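Local coordinates for protein angel homolog 2 (Homo sapiens, PDB 6RW0) that acts as a 2',3'-cyclic phosphatase of the CCR4/nocturin family and probably binds the 3' untranslated regions of messenger RNA, at residues P200-I205 and L259-V264; K206-A211 and I279-P284. All coordinates share one frame; numbering follows the deposited sequence.

Two contacts show how one helix can be tied to a distant part of its own chain at successive turns. Both use helix 203-220: contact 1 holds its N-terminal turn against residues 259-264, and contact 2 packs the following turns against residues 279-284. Both partner segments belong to the long connection between strands 253-255 and 329-331, and the centres of the contacts lie 11 Å apart. They also touch, with Val-264 CG1 3.6 Å from Leu-207 CG and Asp-204 O 3.8 Å from Ile-281 CG2. A bound potassium ion sits about 3 Å from the side chain of Arg-201 in contact 1, whereas the side chain of Ile-281 in contact 2 is about 13 Å from a potassium ion.

Contact 1. Residues P200-I205 and L259-V264; sequences PRRGDI and LPIGKV
Close backbone packing joins the start of helix 203-220 to residues 259-264, with Gly-203 and Ile-261 at its centre, in a buried part of the endonuclease/exonuclease/phosphatase domain. The CA atoms of Arg-201 and Gly-262 are 4.0 Å apart. Gly-203 N gives Ile-261 O a weak hydrogen bond of 3.0 Å, strongly bent at 124°. A water lies within hydrogen-bonding distance, 2.9 Å, of both Pro-200 O and Ile-261 O, and can link the two carbonyls.

The side chain of Ile-261 sets out toward the turn before the helix. With CG1 placed between the backbone N and the carbonyl carbon (chi1 57°), its ethyl branch runs beside Arg-201 O and ends with CD1 4.0 Å from Arg-201 CG. The other branch, CG2, lies alongside Asp-204 CB at 4.0 Å. Val-264 straddles the bare alpha carbon of Gly-203, CB standing 3.6 Å from Gly-203 CA with both methyls close by; a beta carbon on Gly-203 would fall too close to Ile-261 O and Val-264 CB.

Beside this packing, Arg-202 grips the Asp-204 carboxylate side-on, NE to OD1 and NH2 to OD2, the latter salt bridge nearly straight at 2.9 Å and 171°. Ile-205 CD1 sits over one face of the guanidinium. Asp-204 OD2 has a second salt-bridge partner in Arg-275, which would probably favour the ionised carboxylate. Arg-202, centre of an inverse gamma turn, occupies the N-cap position, and the whole is a helix N-terminus entered through a tight turn and packed on a loop through glycine.

Contact 2. Residues K206-A211 and I279-P284; sequences KLTQLA and IPIWPP
The closest backbone approach between helical residues 206-211 and the irregular segment 279-284 is 6.6 Å, between Thr-208 CA and Trp-282 CA, and no hydrogen bond crosses from one to the other. This is helix-on-loop packing in the endonuclease/exonuclease/phosphatase domain, in which one side of helix 203-220 receives two neighbouring hydrophobic residues, Ile-281 and Trp-282.

Leu-207 and Thr-208, with Ala-211 about one turn further along, make up the receiving surface. The six-membered part of the indole does most of the touching: CH2 comes to 3.4 Å from Ala-211 CB, a tight approach, and CE3 to 3.5 Å from Thr-208 OG1, both partners lying obliquely to the ring. Trp-282 CG stands between its backbone N and carbonyl carbon (chi1 62°), a setting that carries the benzo ring along the helix from Thr-208 to Ala-211. At the root of the side chain, Trp-282 CB meets Thr-208 CG2 at 3.7 Å, the two side chains running antiparallel alongside one another. Across the ring system, NE1 is hydrogen-bonded to Ile-288 O, which helps fix the rotation of the indole, and Leu-330 of strand 329-331 also packs on it. An alanine in place of Trp-282 would probably open a gap beside Thr-208 and Ala-211 and leave Ile-288 O without its indole donor.

Ile-281 supplies the second foothold. The side chains of Ile-281 and Leu-207 cross at about a right angle, their CD1 methyls meeting at 3.8 Å, while Ile-281 CG2 lies 3.6 Å from Thr-208 OG1, a hydroxyl that is hydrogen-bonded to the backbone oxygen of Asp-204 one turn earlier.

Contact 1. Residues P200-I205 and L259-V264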
loop_
_atom_site.group_PDB
_atom_site.type_symbol
_atom_site.label_atom_id
_atom_site.label_comp_id
_atom_site.label_asym_id
_atom_site.label_seq_id
_atom_site.Cartn_x
_atom_site.Cartn_y
_atom_site.Cartn_z
ATOM N N PRO A 200 5.463 -9.621 12.103
ATOM C CA PRO A 200 5.738 -10.706 11.150
ATOM C C PRO A 200 5.106 -12.043 11.476
ATOM O O PRO A 200 4.871 -12.846 10.563
ATOM C CB PRO A 200 7.272 -10.810 11.168
ATOM C CG PRO A 200 7.712 -9.437 11.492
ATOM C CD PRO A 200 6.694 -8.871 12.446
ATOM N N ARG A 201 4.893 -12.360 12.736
ATOM C CA ARG A 201 4.298 -13.659 13.115
ATOM C C ARG A 201 2.827 -13.741 12.695
ATOM O O ARG A 201 2.390 -14.796 12.383
ATOM C CB ARG A 201 4.440 -13.901 14.620
ATOM C CG ARG A 201 3.976 -15.285 15.055
ATOM C CD ARG A 201 4.268 -15.595 16.513
ATOM N NE ARG A 201 3.517 -14.764 17.429
ATOM C CZ ARG A 201 3.056 -15.161 18.596
ATOM N NH1 ARG A 201 3.022 -16.440 18.905
ATOM N NH2 ARG A 201 2.599 -14.273 19.453
ATOM N N ARG A 202 2.102 -12.634 12.744
ATOM C CA ARG A 202 0.629 -12.670 12.592
ATOM C C ARG A 202 0.126 -12.567 11.151
ATOM O O ARG A 202 -0.652 -11.693 10.869
ATOM C CB ARG A 202 0.011 -11.598 13.489
ATOM C CG ARG A 202 0.368 -11.772 14.960
ATOM C CD ARG A 202 0.067 -13.163 15.501
ATOM N NE ARG A 202 -1.319 -13.556 15.342
ATOM C CZ ARG A 202 -2.301 -13.195 16.141
ATOM N NH1 ARG A 202 -2.035 -12.468 17.206
ATOM N NH2 ARG A 202 -3.536 -13.552 15.871
ATOM N N GLY A 203 0.411 -13.586 10.354
ATOM C CA GLY A 203 -0.051 -13.712 8.964
ATOM C C GLY A 203 -1.547 -13.943 8.906
ATOM O O GLY A 203 -2.126 -13.673 7.885
ATOM N N ASP A 204 -2.106 -14.548 9.948
ATOM C CA ASP A 204 -3.564 -14.747 10.066
ATOM C C ASP A 204 -4.239 -13.372 10.090
ATOM O O ASP A 204 -5.174 -13.176 9.369
ATOM C CB ASP A 204 -3.895 -15.565 11.316
ATOM C CG ASP A 204 -3.316 -15.070 12.628
ATOM O OD1 ASP A 204 -2.288 -14.433 12.621
ATOM O OD2 ASP A 204 -3.922 -15.347 13.623
ATOM N N ILE A 205 -3.739 -12.437 10.875
ATOM C CA ILE A 205 -4.301 -11.091 10.879
ATOM C C ILE A 205 -4.067 -10.409 9.540
ATOM O O ILE A 205 -4.979 -9.791 8.981
ATOM C CB ILE A 205 -3.775 -10.259 12.065
ATOM C CG1 ILE A 205 -4.129 -10.932 13.381
ATOM C CG2 ILE A 205 -4.370 -8.854 11.967
ATOM C CD1 ILE A 205 -3.560 -10.216 14.565
ATOM N N LEU A 259 0.158 -23.869 6.136
ATOM C CA LEU A 259 0.990 -22.670 6.094
ATOM C C LEU A 259 1.111 -22.054 7.485
ATOM O O LEU A 259 0.093 -21.643 8.056
ATOM C CB LEU A 259 0.381 -21.667 5.128
ATOM C CG LEU A 259 1.060 -20.320 4.924
ATOM C CD1 LEU A 259 2.482 -20.511 4.482
ATOM C CD2 LEU A 259 0.274 -19.512 3.886
ATOM N N PRO A 260 2.310 -21.968 8.056
ATOM C CA PRO A 260 2.459 -21.303 9.360
ATOM C C PRO A 260 2.132 -19.821 9.276
ATOM O O PRO A 260 2.355 -19.163 8.255
ATOM C CB PRO A 260 3.940 -21.514 9.707
ATOM C CG PRO A 260 4.382 -22.671 8.868
ATOM C CD PRO A 260 3.578 -22.572 7.597
ATOM N N ILE A 261 1.591 -19.284 10.374
ATOM C CA ILE A 261 1.147 -17.889 10.357
ATOM C C ILE A 261 2.291 -16.926 10.055
ATOM O O ILE A 261 2.082 -15.878 9.427
ATOM C CB ILE A 261 0.391 -17.511 11.650
ATOM C CG1 ILE A 261 1.219 -17.758 12.909
ATOM C CG2 ILE A 261 -0.936 -18.275 11.729
ATOM C CD1 ILE A 261 0.544 -17.190 14.151
ATOM N N GLY A 262 3.503 -17.248 10.472
ATOM C CA GLY A 262 4.618 -16.364 10.237
ATOM C C GLY A 262 5.249 -16.459 8.872
ATOM O O GLY A 262 6.193 -15.713 8.597
ATOM N N LYS A 263 4.788 -17.376 8.020
ATOM C CA LYS A 263 5.311 -17.531 6.672
ATOM C C LYS A 263 4.465 -16.809 5.639
ATOM O O LYS A 263 4.855 -16.736 4.470
ATOM C CB LYS A 263 5.438 -19.015 6.309
ATOM C CG LYS A 263 6.340 -19.802 7.264
ATOM C CD LYS A 263 7.759 -19.260 7.336
ATOM C CE LYS A 263 8.584 -19.717 6.153
ATOM N NZ LYS A 263 8.588 -21.199 6.023
ATOM N N VAL A 264 3.343 -16.236 6.057
ATOM C CA VAL A 264 2.412 -15.591 5.140
ATOM C C VAL A 264 3.067 -14.417 4.430
ATOM O O VAL A 264 2.909 -14.237 3.215
ATOM C CB VAL A 264 1.159 -15.151 5.918
ATOM C CG1 VAL A 264 0.314 -14.186 5.123
ATOM C CG2 VAL A 264 0.350 -16.350 6.341
HETATM O O HOH W 1 3.418 -13.646 8.225
#

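Contact 2. Residues K206-A211 and I279-P284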
loop_
_atom_site.group_PDB
_atom_site.type_symbol
_atom_site.label_atom_id
_atom_site.label_comp_id
_atom_site.label_asym_id
_atom_site.label_seq_id
_atom_site.Cartn_x
_atom_site.Cartn_y
_atom_site.Cartn_z
ATOM N N LYS A 206 -2.852 -10.517 8.990
ATOM C CA LYS A 206 -2.555 -9.862 7.719
ATOM C C LYS A 206 -3.510 -10.301 6.615
ATOM O O LYS A 206 -4.009 -9.465 5.850
ATOM C CB LYS A 206 -1.132 -10.172 7.270
ATOM C CG LYS A 206 -0.045 -9.335 7.843
ATOM C CD LYS A 206 1.127 -9.424 6.859
ATOM C CE LYS A 206 2.147 -8.344 7.108
ATOM N NZ LYS A 206 2.931 -8.562 8.321
ATOM N N LEU A 207 -3.698 -11.620 6.448
ATOM C CA LEU A 207 -4.574 -12.110 5.382
ATOM C C LEU A 207 -6.012 -11.676 5.610
ATOM O O LEU A 207 -6.735 -11.387 4.647
ATOM C CB LEU A 207 -4.509 -13.635 5.270
ATOM C CG LEU A 207 -3.276 -14.129 4.522
ATOM C CD1 LEU A 207 -3.138 -15.626 4.697
ATOM C CD2 LEU A 207 -3.322 -13.764 3.052
ATOM N N THR A 208 -6.449 -11.604 6.867
ATOM C CA THR A 208 -7.818 -11.190 7.139
ATOM C C THR A 208 -7.998 -9.701 6.860
ATOM O O THR A 208 -9.018 -9.293 6.299
ATOM C CB THR A 208 -8.200 -11.544 8.576
ATOM O OG1 THR A 208 -7.988 -12.948 8.808
ATOM C CG2 THR A 208 -9.667 -11.268 8.855
ATOM N N GLN A 209 -7.016 -8.878 7.243
ATOM C CA GLN A 209 -7.043 -7.461 6.887
ATOM C C GLN A 209 -7.097 -7.283 5.378
ATOM O O GLN A 209 -7.901 -6.505 4.854
ATOM C CB GLN A 209 -5.825 -6.751 7.479
ATOM C CG GLN A 209 -5.830 -6.698 8.997
ATOM C CD GLN A 209 -4.697 -5.867 9.579
ATOM O OE1 GLN A 209 -3.703 -5.591 8.910
ATOM N NE2 GLN A 209 -4.845 -5.475 10.842
ATOM N N LEU A 210 -6.244 -8.003 4.653
ATOM C CA LEU A 210 -6.292 -7.932 3.197
ATOM C C LEU A 210 -7.668 -8.325 2.664
ATOM O O LEU A 210 -8.213 -7.654 1.775
ATOM C CB LEU A 210 -5.203 -8.823 2.606
ATOM C CG LEU A 210 -5.192 -8.927 1.085
ATOM C CD1 LEU A 210 -4.891 -7.573 0.463
ATOM C CD2 LEU A 210 -4.193 -9.963 0.621
ATOM N N ALA A 211 -8.249 -9.406 3.188
ATOM C CA ALA A 211 -9.575 -9.827 2.739
ATOM C C ALA A 211 -10.606 -8.728 2.972
ATOM O O ALA A 211 -11.508 -8.527 2.151
ATOM C CB ALA A 211 -9.985 -11.107 3.468
ATOM N N ILE A 279 -8.600 -23.209 9.205
ATOM C CA ILE A 279 -9.486 -23.353 8.051
ATOM C C ILE A 279 -10.919 -23.221 8.565
ATOM O O ILE A 279 -11.399 -24.120 9.266
ATOM C CB ILE A 279 -9.287 -24.700 7.344
ATOM C CG1 ILE A 279 -7.828 -24.878 6.934
ATOM C CG2 ILE A 279 -10.193 -24.798 6.118
ATOM C CD1 ILE A 279 -7.434 -26.329 6.686
ATOM N N PRO A 280 -11.629 -22.117 8.284
ATOM C CA PRO A 280 -11.186 -20.914 7.583
ATOM C C PRO A 280 -10.290 -20.056 8.481
ATOM O O PRO A 280 -10.195 -20.251 9.703
ATOM C CB PRO A 280 -12.501 -20.185 7.295
ATOM C CG PRO A 280 -13.307 -20.477 8.518
ATOM C CD PRO A 280 -12.985 -21.937 8.843
ATOM N N ILE A 281 -9.664 -19.066 7.850
ATOM C CA ILE A 281 -8.695 -18.230 8.549
ATOM C C ILE A 281 -9.387 -17.379 9.602
ATOM O O ILE A 281 -8.854 -17.171 10.699
ATOM C CB ILE A 281 -7.921 -17.367 7.542
ATOM C CG1 ILE A 281 -7.081 -18.250 6.612
ATOM C CG2 ILE A 281 -7.046 -16.341 8.268
ATOM C CD1 ILE A 281 -6.407 -17.479 5.470
ATOM N N TRP A 282 -10.553 -16.852 9.263
ATOM C CA TRP A 282 -11.315 -15.900 10.099
ATOM C C TRP A 282 -12.712 -16.451 10.357
ATOM O O TRP A 282 -13.160 -17.274 9.588
ATOM C CB TRP A 282 -11.341 -14.527 9.406
ATOM C CG TRP A 282 -12.017 -14.514 8.073
ATOM C CD1 TRP A 282 -13.354 -14.548 7.819
ATOM C CD2 TRP A 282 -11.372 -14.455 6.797
ATOM N NE1 TRP A 282 -13.580 -14.523 6.476
ATOM C CE2 TRP A 282 -12.387 -14.474 5.821
ATOM C CE3 TRP A 282 -10.042 -14.394 6.389
ATOM C CZ2 TRP A 282 -12.105 -14.422 4.467
ATOM C CZ3 TRP A 282 -9.765 -14.346 5.048
ATOM C CH2 TRP A 282 -10.786 -14.369 4.104
ATOM N N PRO A 283 -13.386 -16.049 11.439
ATOM C CA PRO A 283 -14.678 -16.615 11.751
ATOM C C PRO A 283 -15.856 -16.130 10.891
ATOM O O PRO A 283 -15.772 -15.128 10.293
ATOM C CB PRO A 283 -14.875 -16.240 13.223
ATOM C CG PRO A 283 -14.136 -14.958 13.370
ATOM C CD PRO A 283 -12.920 -15.149 12.497
ATOM N N PRO A 284 -16.995 -16.847 10.901
ATOM C CA PRO A 284 -18.163 -16.455 10.127
ATOM C C PRO A 284 -18.772 -15.095 10.488
ATOM O O PRO A 284 -19.342 -14.504 9.638
ATOM C CB PRO A 284 -19.231 -17.523 10.394
ATOM C CG PRO A 284 -18.599 -18.554 11.268
ATOM C CD PRO A 284 -17.182 -18.137 11.567
#